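Local structure of glutamate--tRNA ligase (Elizabethkingia anophelis, 6B1Z) at residues L48-T53 / G61-I66; P282-D287 / T293-R298. The protein probably attaches glutamate to its cognate tRNA in an ATP-dependent reaction, as a class I glutamyl-tRNA synthetase. All blocks are in the same frame, centred on the assembly; numbering follows the deposited sequence.

Contact 1: residues L48-T53 / G61-I66; sequences LRIEDT and GSEEYI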
loop_
_atom_site.group_PDB
_atom_site.type_symbol
_atom_site.label_atom_id
_atom_site.label_comp_id
_atom_site.label_asym_id
_atom_site.label_seq_id
_atom_site.Cartn_x
_atom_site.Cartn_y
_atom_site.Cartn_z
ATOM N N LEU A 48 -14.807 9.168 -2.686
ATOM C CA LEU A 48 -14.148 8.300 -3.662
ATOM C C LEU A 48 -14.765 8.564 -5.027
ATOM O O LEU A 48 -15.979 8.392 -5.206
ATOM C CB LEU A 48 -14.308 6.820 -3.286
ATOM C CG LEU A 48 -13.781 5.831 -4.335
ATOM C CD1 LEU A 48 -12.252 5.906 -4.475
ATOM C CD2 LEU A 48 -14.194 4.411 -3.929
ATOM N N ARG A 49 -13.943 9.010 -5.977
ATOM C CA ARG A 49 -14.378 9.248 -7.344
ATOM C C ARG A 49 -13.598 8.317 -8.260
ATOM O O ARG A 49 -12.359 8.322 -8.259
ATOM C CB ARG A 49 -14.186 10.716 -7.744
ATOM C CG ARG A 49 -14.782 11.035 -9.113
ATOM C CD ARG A 49 -14.778 12.532 -9.430
ATOM N NE ARG A 49 -13.411 13.029 -9.632
ATOM C CZ ARG A 49 -12.899 14.107 -9.046
ATOM N NH1 ARG A 49 -13.621 14.841 -8.209
ATOM N NH2 ARG A 49 -11.660 14.472 -9.326
ATOM N N ILE A 50 -14.315 7.500 -9.017
ATOM C CA ILE A 50 -13.693 6.509 -9.887
ATOM C C ILE A 50 -13.366 7.165 -11.224
ATOM O O ILE A 50 -14.239 7.724 -11.903
ATOM C CB ILE A 50 -14.596 5.279 -10.062
ATOM C CG1 ILE A 50 -14.794 4.580 -8.714
ATOM C CG2 ILE A 50 -14.013 4.329 -11.125
ATOM C CD1 ILE A 50 -13.517 4.109 -8.036
ATOM N N GLU A 51 -12.089 7.116 -11.591
ATOM C CA GLU A 51 -11.594 7.798 -12.777
ATOM C C GLU A 51 -11.570 6.817 -13.944
ATOM O O GLU A 51 -10.518 6.336 -14.367
ATOM C CB GLU A 51 -10.213 8.362 -12.497
ATOM C CG GLU A 51 -10.160 9.115 -11.202
ATOM C CD GLU A 51 -10.561 10.549 -11.382
ATOM O OE1 GLU A 51 -9.853 11.226 -12.162
ATOM O OE2 GLU A 51 -11.582 10.977 -10.788
ATOM N N ASP A 52 -12.763 6.512 -14.449
ATOM C CA ASP A 52 -12.919 5.462 -15.446
ATOM C C ASP A 52 -13.268 6.000 -16.831
ATOM O O ASP A 52 -13.977 5.335 -17.588
ATOM C CB ASP A 52 -13.968 4.436 -14.996
ATOM C CG ASP A 52 -15.362 5.037 -14.834
ATOM O OD1 ASP A 52 -15.470 6.271 -14.668
ATOM O OD2 ASP A 52 -16.347 4.264 -14.868
ATOM N N THR A 53 -12.757 7.181 -17.207
ATOM C CA THR A 53 -13.003 7.654 -18.570
ATOM C C THR A 53 -12.051 7.059 -19.601
ATOM O O THR A 53 -12.350 7.118 -20.799
ATOM C CB THR A 53 -12.919 9.179 -18.669
ATOM O OG1 THR A 53 -11.656 9.634 -18.175
ATOM C CG2 THR A 53 -14.054 9.831 -17.890
ATOM N N GLY A 61 -12.758 -5.489 -12.068
ATOM C CA GLY A 61 -12.588 -5.710 -10.649
ATOM C C GLY A 61 -11.799 -4.648 -9.912
ATOM O O GLY A 61 -11.622 -4.772 -8.692
ATOM N N SER A 62 -11.330 -3.604 -10.599
ATOM C CA SER A 62 -10.462 -2.628 -9.945
ATOM C C SER A 62 -11.228 -1.768 -8.948
ATOM O O SER A 62 -10.713 -1.452 -7.872
ATOM C CB SER A 62 -9.780 -1.741 -10.981
ATOM O OG SER A 62 -8.916 -2.483 -11.819
ATOM N N GLU A 63 -12.447 -1.351 -9.295
ATOM C CA GLU A 63 -13.246 -0.606 -8.333
ATOM C C GLU A 63 -13.519 -1.450 -7.096
ATOM O O GLU A 63 -13.382 -0.963 -5.962
ATOM C CB GLU A 63 -14.558 -0.148 -8.971
ATOM C CG GLU A 63 -15.451 0.608 -8.003
ATOM C CD GLU A 63 -16.716 1.105 -8.665
ATOM O OE1 GLU A 63 -16.612 1.632 -9.793
ATOM O OE2 GLU A 63 -17.803 0.938 -8.072
ATOM N N GLU A 64 -13.889 -2.720 -7.303
ATOM C CA GLU A 64 -14.102 -3.637 -6.188
ATOM C C GLU A 64 -12.828 -3.803 -5.367
ATOM O O GLU A 64 -12.872 -3.789 -4.133
ATOM C CB GLU A 64 -14.588 -4.991 -6.709
ATOM C CG GLU A 64 -15.976 -4.960 -7.363
ATOM C CD GLU A 64 -15.945 -4.629 -8.854
ATOM O OE1 GLU A 64 -15.048 -3.883 -9.306
ATOM O OE2 GLU A 64 -16.830 -5.128 -9.582
ATOM N N TYR A 65 -11.682 -3.937 -6.037
ATOM C CA TYR A 65 -10.403 -4.009 -5.327
ATOM C C TYR A 65 -10.190 -2.793 -4.424
ATOM O O TYR A 65 -9.778 -2.923 -3.262
ATOM C CB TYR A 65 -9.259 -4.135 -6.344
ATOM C CG TYR A 65 -7.889 -4.337 -5.724
ATOM C CD1 TYR A 65 -7.197 -3.266 -5.147
ATOM C CD2 TYR A 65 -7.293 -5.587 -5.731
ATOM C CE1 TYR A 65 -5.961 -3.451 -4.569
ATOM C CE2 TYR A 65 -6.046 -5.782 -5.161
ATOM C CZ TYR A 65 -5.393 -4.710 -4.585
ATOM O OH TYR A 65 -4.152 -4.897 -4.023
ATOM N N ILE A 66 -10.417 -1.592 -4.962
ATOM C CA ILE A 66 -10.225 -0.372 -4.191
ATOM C C ILE A 66 -11.115 -0.370 -2.957
ATOM O O ILE A 66 -10.654 -0.094 -1.843
ATOM C CB ILE A 66 -10.495 0.857 -5.076
ATOM C CG1 ILE A 66 -9.419 0.968 -6.154
ATOM C CG2 ILE A 66 -10.576 2.118 -4.213
ATOM C CD1 ILE A 66 -9.889 1.776 -7.383
#
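Ile-50 and Leu-48 reach from the chain leaving strand 45-48 to the start of helix 62-73, where Ile-66 and Glu-63 receive them. The buried, apolar part touches only lightly: Leu-48 CD1 lies 4.2 Å from Ile-66 CG2, the two side chains crossing obliquely, and Ile-50 CD1 comes within 4.4 Å of Ile-66 CD1. Packing is closer toward the solvent side, where Glu-63, partly exposed, crosses Ile-50 at about a right angle. Its CG stands anti to the backbone N (chi1 179°) and the chain runs on extended, which carries CG to 4.0 Å from Ile-50 CD1 and OE1 to 3.6 Å from Ile-50 CG1. CG and one carboxylate oxygen thus lie against Ile-50, and OE1 has its salt bridge with Arg-91. The like charges of Asp-52 OD2 and Glu-63 OE1 stay 5.7 Å apart; Asp-52 OD2 has a hydrogen bond with Ser-93 OG. Leu-48 and Ile-50 point to the helix, while Arg-49 NE and Glu-51 OE2 form a salt bridge at 3.0 Å away from it, and Arg-49 NH1 pairs with Asp-218. Such packing of a strand end and the loop after it on a helix is consistent with the Rossmann-like catalytic domain of class I synthetases.

Contact 2: residues P282-D287 / T293-R298; sequences PLNFTD and TSAGYR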
loop_
_atom_site.group_PDB
_atom_site.type_symbol
_atom_site.label_atom_id
_atom_site.label_comp_id
_atom_site.label_asym_id
_atom_site.label_seq_id
_atom_site.Cartn_x
_atom_site.Cartn_y
_atom_site.Cartn_z
ATOM N N PRO A 282 -1.819 -3.898 -1.386
ATOM C CA PRO A 282 -2.451 -4.282 -0.107
ATOM C C PRO A 282 -3.107 -5.653 -0.146
ATOM O O PRO A 282 -3.049 -6.388 0.850
ATOM C CB PRO A 282 -3.471 -3.154 0.138
ATOM C CG PRO A 282 -3.746 -2.582 -1.242
ATOM C CD PRO A 282 -2.417 -2.674 -1.957
ATOM N N LEU A 283 -3.719 -6.022 -1.276
ATOM C CA LEU A 283 -4.446 -7.274 -1.433
ATOM C C LEU A 283 -3.910 -8.019 -2.644
ATOM O O LEU A 283 -3.317 -7.425 -3.551
ATOM C CB LEU A 283 -5.953 -7.031 -1.622
ATOM C CG LEU A 283 -6.629 -5.953 -0.783
ATOM C CD1 LEU A 283 -8.096 -5.799 -1.200
ATOM C CD2 LEU A 283 -6.544 -6.285 0.692
ATOM N N ASN A 284 -4.159 -9.331 -2.661
ATOM C CA ASN A 284 -3.850 -10.158 -3.821
ATOM C C ASN A 284 -4.348 -9.512 -5.108
ATOM O O ASN A 284 -5.492 -9.054 -5.179
ATOM C CB ASN A 284 -4.512 -11.528 -3.673
ATOM C CG ASN A 284 -3.665 -12.520 -2.914
ATOM O OD1 ASN A 284 -2.744 -12.152 -2.196
ATOM N ND2 ASN A 284 -3.984 -13.798 -3.069
ATOM N N PHE A 285 -3.490 -9.484 -6.127
ATOM C CA PHE A 285 -3.895 -9.062 -7.468
ATOM C C PHE A 285 -3.413 -10.066 -8.502
ATOM O O PHE A 285 -2.208 -10.315 -8.615
ATOM C CB PHE A 285 -3.353 -7.677 -7.810
ATOM C CG PHE A 285 -3.723 -7.226 -9.193
ATOM C CD1 PHE A 285 -5.025 -6.852 -9.486
ATOM C CD2 PHE A 285 -2.774 -7.206 -10.205
ATOM C CE1 PHE A 285 -5.376 -6.449 -10.773
ATOM C CE2 PHE A 285 -3.115 -6.801 -11.495
ATOM C CZ PHE A 285 -4.417 -6.422 -11.775
ATOM N N THR A 286 -4.345 -10.595 -9.293
ATOM C CA THR A 286 -4.027 -11.507 -10.387
ATOM C C THR A 286 -3.990 -10.718 -11.691
ATOM O O THR A 286 -4.998 -10.127 -12.090
ATOM C CB THR A 286 -5.056 -12.633 -10.466
ATOM O OG1 THR A 286 -5.084 -13.342 -9.216
ATOM C CG2 THR A 286 -4.708 -13.596 -11.597
ATOM N N ASP A 287 -2.829 -10.685 -12.330
ATOM C CA ASP A 287 -2.679 -9.958 -13.585
ATOM C C ASP A 287 -3.426 -10.685 -14.695
ATOM O O ASP A 287 -3.108 -11.847 -14.990
ATOM C CB ASP A 287 -1.203 -9.807 -13.938
ATOM C CG ASP A 287 -0.988 -9.077 -15.251
ATOM O OD1 ASP A 287 -1.660 -8.050 -15.484
ATOM O OD2 ASP A 287 -0.139 -9.528 -16.047
ATOM N N THR A 293 -0.403 -14.207 -9.842
ATOM C CA THR A 293 -0.927 -13.466 -8.701
ATOM C C THR A 293 0.213 -12.893 -7.870
ATOM O O THR A 293 1.132 -13.623 -7.478
ATOM C CB THR A 293 -1.811 -14.355 -7.824
ATOM O OG1 THR A 293 -2.884 -14.889 -8.611
ATOM C CG2 THR A 293 -2.384 -13.555 -6.648
ATOM N N SER A 294 0.151 -11.588 -7.612
ATOM C CA SER A 294 1.020 -10.934 -6.641
ATOM C C SER A 294 0.341 -10.977 -5.273
ATOM O O SER A 294 -0.775 -10.468 -5.111
ATOM C CB SER A 294 1.307 -9.494 -7.071
ATOM O OG SER A 294 2.147 -8.826 -6.144
ATOM N N ALA A 295 1.006 -11.589 -4.289
ATOM C CA ALA A 295 0.417 -11.733 -2.962
ATOM C C ALA A 295 0.413 -10.392 -2.239
ATOM O O ALA A 295 1.419 -9.679 -2.225
ATOM C CB ALA A 295 1.187 -12.775 -2.147
ATOM N N GLY A 296 -0.723 -10.040 -1.650
ATOM C CA GLY A 296 -0.837 -8.760 -0.984
ATOM C C GLY A 296 -0.302 -8.776 0.446
ATOM O O GLY A 296 -0.051 -9.828 1.042
ATOM N N TYR A 297 -0.131 -7.567 0.992
ATOM C CA TYR A 297 0.191 -7.425 2.411
ATOM C C TYR A 297 -0.773 -8.227 3.276
ATOM O O TYR A 297 -0.360 -8.934 4.206
ATOM C CB TYR A 297 0.160 -5.951 2.828
ATOM C CG TYR A 297 1.427 -5.174 2.503
ATOM C CD1 TYR A 297 1.610 -4.585 1.257
ATOM C CD2 TYR A 297 2.425 -5.023 3.460
ATOM C CE1 TYR A 297 2.760 -3.861 0.968
ATOM C CE2 TYR A 297 3.570 -4.306 3.180
ATOM C CZ TYR A 297 3.737 -3.748 1.930
ATOM O OH TYR A 297 4.875 -3.027 1.648
ATOM N N ARG A 298 -2.077 -8.132 2.981
ATOM C CA ARG A 298 -3.065 -8.828 3.802
ATOM C C ARG A 298 -2.814 -10.334 3.810
ATOM O O ARG A 298 -2.749 -10.962 4.873
ATOM C CB ARG A 298 -4.481 -8.519 3.307
ATOM C CG ARG A 298 -5.567 -9.264 4.102
ATOM C CD ARG A 298 -6.958 -9.047 3.515
ATOM N NE ARG A 298 -7.032 -9.537 2.142
ATOM C CZ ARG A 298 -8.105 -9.415 1.366
ATOM N NH1 ARG A 298 -9.198 -8.836 1.846
ATOM N NH2 ARG A 298 -8.081 -9.863 0.120
#
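Phe-285 and Ser-294 exchange two backbone hydrogen bonds, Phe-285 N to Ser-294 O at 3.1 Å and Ser-294 N to Phe-285 O at 2.9 Å, making the hydrogen-bonded pair of a short antiparallel hairpin. The neighbouring non-hydrogen-bonded pair, Thr-286 and Thr-293, is joined by its side chains: both hydroxyls stand beside their backbone N (chi1 -58° in each), and Thr-286 OG1 and Thr-293 OG1 are hydrogen-bonded at 2.8 Å, either being a possible donor. Beyond the strands Asn-284 takes over the ladder. Its OD1 accepts Gly-296 N at 3.0 Å in the carbonyl plane, an amide standing in for a main-chain carbonyl, while ND2 lies against Thr-293 CG2. At the far end Arg-298 N gives a nearly straight bond to Pro-282 O (2.9 Å, 173° at the hydrogen).

Packing surrounds this framework. Leu-283 CD2 sits over the centre of the Arg-298 guanidinium, 3.5 Å above its plane; the bend at chi3 (61°) folds the arginine back across the leucine. Gly-296 lets the backbones approach, its CA 3.6 Å from Leu-283 C, where a CB would clash with Leu-283 and Asn-284. On the buried side Tyr-297 meets the rings of Tyr-302 and Phe-307.

Main-chain bonds carry the strand pair, and side-chain or single backbone bonds extend the pairing where regular strand geometry ends. A salt bridge from Arg-298 NH1 to Glu-68 joins the segment after the second strand to helix 62-73; with a methyl group over the guanidinium, it would restrict the arginine's rotation.

Contact 1 is a buried packing of an extended chain on a helix, with no hydrogen bond between its segments; contact 2 is partly buried and is built on hydrogen bonds, with its threonine pair exposed and its Pro-282 and Tyr-297 end buried. Their centres lie about 17 Å apart, yet helix 62-73 serves both. Ile-66 faces the 48-53 chain, whereas Tyr-65, next to it, turns to the hairpin: its OH is 2.7 Å from Leu-283 O, a probable hydrogen bond, and its ring packs on Asn-284 and Phe-285. One helix therefore meets the strand-end loop through Ile-66 and the side chain of Glu-63, and the hairpin through an aromatic hydroxyl and a salt bridge.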